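Local coordinates for protein soluble lytic murein transglycosylase (Escherichia coli, PDB 1QSA) that cleaves the glycosidic bonds between N-acetylmuramic acid and N-acetylglucosamine in peptidoglycan, forming a 1,6-anhydro bond on the muramic acid as it does so, at residues A11-A16 / P39-R44; V56-F61 / R72-R77; E390-Y393 / T399-S402. All coordinates share one frame; numbering follows the deposited sequence.

Interaction 1 (A11-A16 / P39-R44). With ACT (acetate ion), chain O.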
# COMPACT_ATOMS: atom_id res chain seq x y z
N ALA A 11 15.06 -9.15 29.76
CA ALA A 11 15.41 -10.20 28.81
C ALA A 11 15.33 -11.57 29.49
O ALA A 11 14.83 -12.54 28.90
CB ALA A 11 16.82 -9.96 28.26
N GLN A 12 15.74 -11.64 30.75
CA GLN A 12 15.73 -12.89 31.49
C GLN A 12 14.33 -13.40 31.81
O GLN A 12 14.06 -14.61 31.70
CB GLN A 12 16.62 -12.78 32.73
CG GLN A 12 18.11 -12.66 32.34
CD GLN A 12 18.97 -11.90 33.35
OE1 GLN A 12 18.47 -11.38 34.35
NE2 GLN A 12 20.27 -11.83 33.07
N ILE A 13 13.41 -12.50 32.16
CA ILE A 13 12.06 -12.93 32.47
C ILE A 13 11.35 -13.44 31.20
O ILE A 13 10.59 -14.39 31.26
CB ILE A 13 11.23 -11.84 33.21
CG1 ILE A 13 10.04 -12.48 33.93
CG2 ILE A 13 10.76 -10.76 32.25
CD1 ILE A 13 9.25 -11.49 34.78
N LYS A 14 11.66 -12.84 30.06
CA LYS A 14 11.06 -13.26 28.79
C LYS A 14 11.59 -14.64 28.41
O LYS A 14 10.84 -15.48 27.90
CB LYS A 14 11.36 -12.25 27.69
CG LYS A 14 10.51 -11.00 27.80
CD LYS A 14 11.03 -9.90 26.87
CE LYS A 14 10.94 -10.28 25.40
NZ LYS A 14 11.34 -9.13 24.53
N GLN A 15 12.87 -14.88 28.65
CA GLN A 15 13.48 -16.17 28.36
C GLN A 15 12.80 -17.25 29.23
O GLN A 15 12.45 -18.31 28.73
CB GLN A 15 14.98 -16.11 28.67
CG GLN A 15 15.74 -17.42 28.47
CD GLN A 15 17.23 -17.27 28.82
OE1 GLN A 15 17.58 -16.84 29.93
NE2 GLN A 15 18.10 -17.62 27.89
N ALA A 16 12.59 -16.95 30.51
CA ALA A 16 11.93 -17.89 31.41
C ALA A 16 10.49 -18.16 30.97
O ALA A 16 10.05 -19.31 30.93
CB ALA A 16 11.95 -17.35 32.85
N PRO A 39 4.32 -2.69 31.48
CA PRO A 39 2.93 -2.88 30.99
C PRO A 39 2.82 -4.00 29.94
O PRO A 39 1.78 -4.64 29.84
CB PRO A 39 2.59 -1.51 30.39
CG PRO A 39 3.36 -0.56 31.26
CD PRO A 39 4.71 -1.27 31.40
N TYR A 40 3.88 -4.22 29.16
CA TYR A 40 3.87 -5.31 28.17
C TYR A 40 3.86 -6.67 28.87
O TYR A 40 3.26 -7.62 28.38
CB TYR A 40 5.04 -5.19 27.20
CG TYR A 40 4.84 -4.11 26.16
CD1 TYR A 40 4.20 -4.39 24.95
CD2 TYR A 40 5.31 -2.81 26.37
CE1 TYR A 40 4.03 -3.40 23.98
CE2 TYR A 40 5.15 -1.81 25.40
CZ TYR A 40 4.50 -2.12 24.21
OH TYR A 40 4.30 -1.16 23.25
N LEU A 41 4.55 -6.77 30.01
CA LEU A 41 4.57 -8.00 30.79
C LEU A 41 3.17 -8.24 31.39
O LEU A 41 2.69 -9.37 31.44
CB LEU A 41 5.60 -7.90 31.93
CG LEU A 41 7.07 -7.83 31.51
CD1 LEU A 41 7.93 -7.65 32.75
CD2 LEU A 41 7.47 -9.10 30.75
N GLU A 42 2.53 -7.18 31.87
CA GLU A 42 1.20 -7.30 32.44
C GLU A 42 0.22 -7.76 31.36
O GLU A 42 -0.65 -8.59 31.62
CB GLU A 42 0.72 -5.96 32.98
CG GLU A 42 1.47 -5.46 34.19
CD GLU A 42 0.91 -4.16 34.70
OE1 GLU A 42 1.06 -3.13 34.00
OE2 GLU A 42 0.31 -4.15 35.79
N TYR A 43 0.38 -7.21 30.16
CA TYR A 43 -0.48 -7.57 29.04
C TYR A 43 -0.32 -9.06 28.74
O TYR A 43 -1.31 -9.76 28.53
CB TYR A 43 -0.12 -6.73 27.80
CG TYR A 43 -0.85 -7.18 26.54
CD1 TYR A 43 -2.15 -6.75 26.27
CD2 TYR A 43 -0.24 -8.05 25.64
CE1 TYR A 43 -2.84 -7.19 25.13
CE2 TYR A 43 -0.91 -8.50 24.50
CZ TYR A 43 -2.21 -8.07 24.25
OH TYR A 43 -2.86 -8.54 23.13
N ARG A 44 0.92 -9.53 28.73
CA ARG A 44 1.20 -10.94 28.47
C ARG A 44 0.54 -11.82 29.54
O ARG A 44 -0.07 -12.84 29.23
CB ARG A 44 2.71 -11.20 28.40
CG ARG A 44 3.06 -12.59 27.89
CD ARG A 44 4.58 -12.78 27.73
NE ARG A 44 4.92 -14.16 27.38
CZ ARG A 44 6.11 -14.57 26.95
NH1 ARG A 44 7.14 -13.74 26.82
NH2 ARG A 44 6.29 -15.86 26.68
C ACT O . 8.35 -6.99 23.93
O ACT O . 8.15 -7.72 22.94
OXT ACT O . 9.26 -7.22 24.75
CH3 ACT O . 7.47 -5.76 24.14

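Interaction 2 (V56-F61 / R72-R77)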
# COMPACT_ATOMS: atom_id res chain seq x y z
N VAL A 56 -13.32 -6.83 35.28
CA VAL A 56 -12.73 -5.77 36.08
C VAL A 56 -11.20 -5.70 35.93
O VAL A 56 -10.63 -4.61 35.89
CB VAL A 56 -13.15 -5.90 37.56
CG1 VAL A 56 -12.39 -7.06 38.23
CG2 VAL A 56 -12.99 -4.54 38.29
N THR A 57 -10.55 -6.85 35.80
CA THR A 57 -9.11 -6.89 35.64
C THR A 57 -8.72 -6.23 34.31
O THR A 57 -7.78 -5.43 34.24
CB THR A 57 -8.58 -8.34 35.69
OG1 THR A 57 -8.82 -8.87 36.99
CG2 THR A 57 -7.09 -8.40 35.37
N VAL A 58 -9.49 -6.54 33.27
CA VAL A 58 -9.22 -6.00 31.94
C VAL A 58 -9.49 -4.50 31.90
O VAL A 58 -8.68 -3.73 31.39
CB VAL A 58 -10.03 -6.74 30.86
CG1 VAL A 58 -9.72 -6.18 29.47
CG2 VAL A 58 -9.69 -8.24 30.90
N THR A 59 -10.64 -4.10 32.43
CA THR A 59 -11.02 -2.69 32.50
C THR A 59 -9.94 -1.88 33.24
O THR A 59 -9.54 -0.81 32.77
CB THR A 59 -12.37 -2.53 33.23
OG1 THR A 59 -13.39 -3.15 32.44
CG2 THR A 59 -12.73 -1.06 33.45
N ASN A 60 -9.48 -2.39 34.38
CA ASN A 60 -8.45 -1.69 35.16
C ASN A 60 -7.16 -1.52 34.37
O ASN A 60 -6.57 -0.44 34.37
CB ASN A 60 -8.18 -2.40 36.49
CG ASN A 60 -9.33 -2.25 37.48
OD1 ASN A 60 -10.23 -1.43 37.29
ND2 ASN A 60 -9.30 -3.06 38.54
N PHE A 61 -6.77 -2.56 33.64
CA PHE A 61 -5.55 -2.49 32.84
C PHE A 61 -5.67 -1.49 31.69
O PHE A 61 -4.77 -0.69 31.45
CB PHE A 61 -5.18 -3.88 32.29
CG PHE A 61 -3.93 -3.87 31.46
CD1 PHE A 61 -2.68 -3.74 32.06
CD2 PHE A 61 -3.99 -3.96 30.06
CE1 PHE A 61 -1.51 -3.70 31.29
CE2 PHE A 61 -2.83 -3.91 29.29
CZ PHE A 61 -1.59 -3.78 29.92
N ARG A 72 -5.01 -0.87 23.98
CA ARG A 72 -6.07 -0.39 23.10
C ARG A 72 -6.67 -1.53 22.29
O ARG A 72 -7.90 -1.62 22.17
CB ARG A 72 -5.57 0.74 22.20
CG ARG A 72 -5.03 1.94 23.01
CD ARG A 72 -4.52 3.06 22.10
NE ARG A 72 -5.35 4.26 22.15
CZ ARG A 72 -6.53 4.40 21.54
NH1 ARG A 72 -7.05 3.41 20.82
NH2 ARG A 72 -7.19 5.54 21.66
N THR A 73 -5.84 -2.45 21.82
CA THR A 73 -6.33 -3.59 21.06
C THR A 73 -7.03 -4.59 21.99
O THR A 73 -7.94 -5.31 21.56
CB THR A 73 -5.22 -4.31 20.25
OG1 THR A 73 -4.21 -4.80 21.14
CG2 THR A 73 -4.60 -3.36 19.22
N LEU A 74 -6.62 -4.61 23.26
CA LEU A 74 -7.22 -5.53 24.23
C LEU A 74 -8.72 -5.27 24.43
O LEU A 74 -9.48 -6.19 24.76
CB LEU A 74 -6.48 -5.46 25.58
CG LEU A 74 -6.95 -6.42 26.68
CD1 LEU A 74 -6.83 -7.88 26.22
CD2 LEU A 74 -6.13 -6.20 27.96
N GLN A 75 -9.15 -4.03 24.23
CA GLN A 75 -10.56 -3.65 24.37
C GLN A 75 -11.43 -4.48 23.40
O GLN A 75 -12.42 -5.12 23.79
CB GLN A 75 -10.73 -2.16 24.09
CG GLN A 75 -12.12 -1.62 24.38
CD GLN A 75 -12.49 -1.69 25.85
OE1 GLN A 75 -11.65 -1.93 26.72
NE2 GLN A 75 -13.77 -1.47 26.14
N SER A 76 -11.04 -4.47 22.12
CA SER A 76 -11.77 -5.26 21.12
C SER A 76 -11.55 -6.76 21.31
O SER A 76 -12.49 -7.54 21.14
CB SER A 76 -11.37 -4.84 19.69
OG SER A 76 -11.92 -3.59 19.35
N ARG A 77 -10.34 -7.17 21.70
CA ARG A 77 -10.05 -8.59 21.93
C ARG A 77 -10.90 -9.16 23.08
O ARG A 77 -11.46 -10.26 22.97
CB ARG A 77 -8.56 -8.78 22.23
CG ARG A 77 -8.16 -10.23 22.46
CD ARG A 77 -6.65 -10.35 22.66
NE ARG A 77 -6.27 -11.72 23.02
CZ ARG A 77 -5.02 -12.14 23.16
NH1 ARG A 77 -4.00 -11.31 22.98
NH2 ARG A 77 -4.77 -13.41 23.49

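Interaction 3 (E390-Y393 / T399-S402). With SO4 (sulfate ion), chain E.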
# COMPACT_ATOMS: atom_id res chain seq x y z
N GLU A 390 13.15 1.81 25.00
CA GLU A 390 13.40 0.41 25.34
C GLU A 390 13.12 -0.50 24.16
O GLU A 390 13.89 -1.41 23.89
CB GLU A 390 12.57 -0.04 26.55
CG GLU A 390 12.99 0.64 27.84
CD GLU A 390 14.50 0.67 27.99
OE1 GLU A 390 15.08 -0.42 28.13
OE2 GLU A 390 15.11 1.77 27.93
N LEU A 391 12.00 -0.27 23.47
CA LEU A 391 11.64 -1.10 22.33
C LEU A 391 12.71 -1.04 21.23
O LEU A 391 13.09 -2.07 20.67
CB LEU A 391 10.27 -0.70 21.80
CG LEU A 391 9.11 -0.99 22.76
CD1 LEU A 391 7.85 -0.25 22.28
CD2 LEU A 391 8.87 -2.52 22.85
N MET A 392 13.26 0.15 21.00
CA MET A 392 14.30 0.30 19.98
C MET A 392 15.60 -0.38 20.47
O MET A 392 16.30 -1.01 19.68
CB MET A 392 14.52 1.79 19.65
CG MET A 392 13.34 2.44 18.94
SD MET A 392 12.89 1.57 17.40
CE MET A 392 14.26 2.04 16.34
N TYR A 393 15.86 -0.31 21.77
CA TYR A 393 17.04 -0.95 22.35
C TYR A 393 17.01 -2.46 22.08
O TYR A 393 18.03 -3.07 21.78
CB TYR A 393 17.13 -0.70 23.85
CG TYR A 393 18.33 -1.36 24.47
CD1 TYR A 393 19.61 -0.85 24.27
CD2 TYR A 393 18.19 -2.52 25.24
CE1 TYR A 393 20.72 -1.46 24.83
CE2 TYR A 393 19.30 -3.14 25.81
CZ TYR A 393 20.56 -2.60 25.60
OH TYR A 393 21.68 -3.18 26.17
N THR A 399 6.93 -3.11 17.14
CA THR A 399 6.26 -2.76 18.39
C THR A 399 6.50 -1.26 18.66
O THR A 399 5.58 -0.53 19.05
CB THR A 399 6.77 -3.63 19.56
OG1 THR A 399 6.63 -5.02 19.19
CG2 THR A 399 5.94 -3.38 20.85
N ALA A 400 7.72 -0.81 18.40
CA ALA A 400 8.06 0.60 18.58
C ALA A 400 7.25 1.47 17.60
O ALA A 400 6.84 2.57 17.97
CB ALA A 400 9.55 0.82 18.36
N ARG A 401 7.07 1.00 16.36
CA ARG A 401 6.30 1.76 15.36
C ARG A 401 4.89 2.12 15.88
O ARG A 401 4.42 3.24 15.70
CB ARG A 401 6.22 0.99 14.04
CG ARG A 401 5.34 1.67 13.00
CD ARG A 401 5.26 0.89 11.70
NE ARG A 401 4.31 1.53 10.80
CZ ARG A 401 4.59 2.58 10.03
NH1 ARG A 401 5.83 3.07 9.97
NH2 ARG A 401 3.65 3.11 9.27
N SER A 402 4.24 1.16 16.54
CA SER A 402 2.90 1.39 17.09
C SER A 402 2.91 2.45 18.18
O SER A 402 2.00 3.27 18.27
CB SER A 402 2.31 0.08 17.62
OG SER A 402 2.23 -0.85 16.56
S SO4 E . 8.95 -6.53 16.52
O1 SO4 E . 9.87 -7.47 17.17
O2 SO4 E . 8.70 -5.36 17.37
O3 SO4 E . 9.55 -6.08 15.25
O4 SO4 E . 7.66 -7.22 16.29

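Interaction 1 (A11-A16 / P39-R44)
I13 and L41 make the apolar part of this contact: CG2 of I13 lies 4.0 Å from CD2 of L41, and the two side chains cross obliquely. They join helix 3-18 to helix 38-48 in the alpha-superhelix of the protein. The helices stay well apart, with the closest CA atoms, of K14 and L41, separated by 8.6 Å, and only 158 Å² is buried in all. Beside this apolar pair the contact turns polar. K14 NZ donates a hydrogen bond of 2.8 Å to OXT of an acetate ion, and the acetate methyl lies over one face of the Y40 ring, CH3 to CD1 3.6 Å. Lysine and tyrosine thus meet through a bound anion, probably a crystallisation component, which Y10 OH also binds. A turn at chi3 (64°) in the otherwise extended K14 chain steers the ammonium group to that anion. Shortening this residue to an alanine removes the methylene chain and the ammonium, which would probably leave the acetate held by Y10 without its cationic mate and the R44 guanidinium less covered. R44 reaches across from the other helix, and its polar end is held chiefly by a salt bridge from NH2 to D18 OD1, with W17 adding a cation-pi contact. Outward from these, V25 and M28 of helix 22-28 pack on I13, while Y10 and W17, also of helix 3-18, touch L41. The guanidinium of R44 approaches the backbone of helix 3-18 obliquely, NH1 standing 4.2 Å from K14 O, without a hydrogen bond between them.

Interaction 2 (V56-F61 / R72-R77)
L74 points from helix 69-84 at V58 and F61 of helix 55-64, and its branched end meets both. The two helices follow one another in the chain and the second runs back past the first, so the contact ties together a helical hairpin of the superhelix. The orientations differ on the two sides. Against V58 the leucine lies at a slant, with CG1 of V58 equally near two of its atoms, 3.9 Å from L74 CG and 3.9 Å from L74 CD2. Against F61 it stands at about a right angle, and a single methyl does the touching: L74 CD2 comes within 3.7 Å of F61 CD2, approaching the ring obliquely. CD2 of L74 is therefore the atom shared by both partners, which sit one helical turn apart on helix 55-64. Torsions explain how the partners reach it. F61 has its ring trans to the backbone N (chi1 180°), and V58 holds CG1 in the same relation (chi1 -179°), which brings CG1 of V58 and CD2 of F61 to the leucine. The backbones remain 8.0 Å apart at V58 CA and L74 CA, a gap that these side chains bridge.

Further out, F94 and F78 pack on V58, while E42, Y43 and I46 of helix 38-48 border F61, and Y43 also touches L74. All three contacting residues are buried, and 140 Å² of surface is lost between the segments. No hydrogen bond crosses the contact, so its cohesion comes from the exclusion of water and from dispersion forces between methyl groups and ring, which set the fit by shape and prescribe no bond direction.

Interaction 3 (E390-Y393 / T399-S402)
L391 and A400 bring helix 383-393 and helix 397-408 close together, their CA atoms 5.5 Å apart across the short connection between the helices, in the L domain, whose sequence family belongs to the TPR clan. The apolar contacts come first. CB of L391 meets CB of A400 at 3.8 Å, and the small alanine side chain lets the backbones approach this closely: L391 CD1 rests on A400 CA itself, also at 3.8 Å. The other leucine methyl, CD2, touches CG2 of T399 at 3.7 Å, with the two side chains crossing at about a right angle. M392 closes over the alanine from a neighbouring position, its SD lying 3.6 Å from A400 CB. A bend at chi2 (-56°) turns SD to that methyl, and W428 and L431 pack on the methionine from beyond. Y40 of helix 38-48 lies against both L391 and T399.

The polar interactions gather on T399 and a sulfate ion, probably from the crystallisation liquor. Its O2 accepts two hydrogen bonds from this one residue, 2.9 Å from T399 N and 2.8 Å from T399 OG1; the backbone bond bends to 155° at the hydrogen. With OG1 set beside the backbone N, both donors converge on the same oxygen. N398 N binds the sulfate too, so the ion sits at the start of helix 397-408, where the helix dipole would probably favour a negative charge. T399 thus divides its chemistry, giving its methyl to the leucine and its hydroxyl to the anion.

Along the chain the three contacts come in series, interaction 1, then 2, then 3, yet in space they are neighbours on the same side of the chain's centre. The centres of interactions 1 and 2 are 18 Å apart; helix 38-48 of interaction 1 and helix 55-64 of interaction 2 follow each other in the chain, and F61 and R77 touch residues of helix 38-48. Interaction 3 opens more than 300 residues after interaction 2, but its centre is only 15 Å from that of interaction 1, and the Y40 hydroxyl packs there and hydrogen-bonds E403. Interactions 2 and 3 do not touch; their nearest atoms are about 8 Å apart. Helix 38-48 thus takes part in the meeting of the N-terminal helices with the L domain, consistent with the closed ring of Slt70.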